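Local coordinates for proximal thread matrix protein 1 (PDB 4CN9), which binds zinc and, as a two-domain von Willebrand factor type A matrix protein of the mussel byssus, collagen, at residues A[421-424]-A[425-428]. Numbering follows the deposited sequence.
Sequences SSFD and KLSK
The backbone N-H of Lys-425 turns back on Ser-422, whose carbonyl O accepts it at 3.1 Å with an N-H...O angle of 143°. The OG of the same serine, held between its own N and carbonyl carbon (chi1 76°), takes a second, weak bond from that N at 3.4 Å. The carbonyl thus has the main share of the amide. One step on, the bond from Leu-426 N to Phe-423 O is straighter, with an N-H...O angle of 164°. Both bonds link residues three apart, as in successive 3-10-like turns. The side chain of Lys-425, an exposed residue like Ser-421, is bent at chi2 and chi3 and runs back past the two serines: CG lies 3.3 Å from Ser-422 OG, and CE 3.1 Å from Ser-421 OG. Phe-423 and Leu-426 lie side by side and point the same way, Leu-426 CD1 meeting Phe-423 CD2 obliquely at 4.1 Å. Together they pack on Val-398 of strand 391-398, while helix 272-285 contributes Leu-275 to the phenyl ring and Phe-279 to the leucine. Consecutive turns carry the chain from outer strand 417-420 of the second von Willebrand factor type A domain toward helix 430-437, their amides taken up locally and their buried hydrocarbon fixing them on the domain core.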
loop_
_atom_site.group_PDB
_atom_site.type_symbol
_atom_site.label_atom_id
_atom_site.label_comp_id
_atom_site.label_asym_id
_atom_site.label_seq_id
_atom_site.Cartn_x
_atom_site.Cartn_y
_atom_site.Cartn_z
ATOM N N SER A 421 -3.024 23.618 -3.596
ATOM C CA SER A 421 -2.718 24.954 -3.101
ATOM C C SER A 421 -3.942 25.632 -2.491
ATOM O O SER A 421 -3.814 26.534 -1.670
ATOM C CB SER A 421 -2.195 25.819 -4.250
ATOM O OG SER A 421 -3.179 25.893 -5.258
ATOM N N SER A 422 -5.133 25.220 -2.905
ATOM C CA SER A 422 -6.344 25.852 -2.408
ATOM C C SER A 422 -7.486 24.872 -2.346
ATOM O O SER A 422 -7.473 23.821 -2.994
ATOM C CB SER A 422 -6.766 27.024 -3.302
ATOM O OG SER A 422 -7.359 26.557 -4.492
ATOM N N PHE A 423 -8.493 25.261 -1.580
ATOM C CA PHE A 423 -9.698 24.467 -1.420
ATOM C C PHE A 423 -10.497 24.378 -2.722
ATOM O O PHE A 423 -11.173 23.389 -2.965
ATOM C CB PHE A 423 -10.525 25.040 -0.275
ATOM C CG PHE A 423 -9.932 24.759 1.089
ATOM C CD1 PHE A 423 -8.969 25.590 1.627
ATOM C CD2 PHE A 423 -10.332 23.642 1.816
ATOM C CE1 PHE A 423 -8.418 25.320 2.874
ATOM C CE2 PHE A 423 -9.788 23.362 3.049
ATOM C CZ PHE A 423 -8.837 24.204 3.586
ATOM N N ASP A 424 -10.388 25.399 -3.573
ATOM C CA ASP A 424 -11.050 25.379 -4.868
ATOM C C ASP A 424 -10.488 24.257 -5.744
ATOM O O ASP A 424 -11.175 23.751 -6.629
ATOM C CB ASP A 424 -10.848 26.717 -5.592
ATOM C CG ASP A 424 -11.521 27.881 -4.880
ATOM O OD1 ASP A 424 -10.950 28.419 -3.901
ATOM O OD2 ASP A 424 -12.612 28.272 -5.322
ATOM N N LYS A 425 -9.234 23.877 -5.509
ATOM C CA LYS A 425 -8.593 22.862 -6.344
ATOM C C LYS A 425 -8.762 21.439 -5.808
ATOM O O LYS A 425 -8.172 20.509 -6.345
ATOM C CB LYS A 425 -7.116 23.204 -6.563
ATOM C CG LYS A 425 -6.913 24.621 -7.122
ATOM C CD LYS A 425 -5.772 24.734 -8.134
ATOM C CE LYS A 425 -4.454 24.219 -7.574
ATOM N NZ LYS A 425 -3.264 24.664 -8.376
ATOM N N LEU A 426 -9.589 21.258 -4.778
ATOM C CA LEU A 426 -9.890 19.909 -4.296
ATOM C C LEU A 426 -10.509 19.065 -5.404
ATOM O O LEU A 426 -10.310 17.861 -5.445
ATOM C CB LEU A 426 -10.785 19.921 -3.053
ATOM C CG LEU A 426 -10.077 20.150 -1.719
ATOM C CD1 LEU A 426 -11.084 20.367 -0.607
ATOM C CD2 LEU A 426 -9.141 18.985 -1.373
ATOM N N SER A 427 -11.226 19.702 -6.327
ATOM C CA SER A 427 -11.826 18.983 -7.454
ATOM C C SER A 427 -10.764 18.251 -8.288
ATOM O O SER A 427 -11.010 17.172 -8.838
ATOM C CB SER A 427 -12.586 19.967 -8.340
ATOM O OG SER A 427 -11.688 20.904 -8.916
ATOM N N LYS A 428 -9.581 18.840 -8.373
ATOM C CA LYS A 428 -8.466 18.268 -9.121
ATOM C C LYS A 428 -8.009 16.887 -8.621
ATOM O O LYS A 428 -7.417 16.134 -9.380
ATOM C CB LYS A 428 -7.288 19.253 -9.106
ATOM C CG LYS A 428 -5.897 18.622 -9.194
ATOM C CD LYS A 428 -4.768 19.680 -9.172
ATOM C CE LYS A 428 -4.297 20.041 -7.748
ATOM N NZ LYS A 428 -3.371 19.031 -7.127
#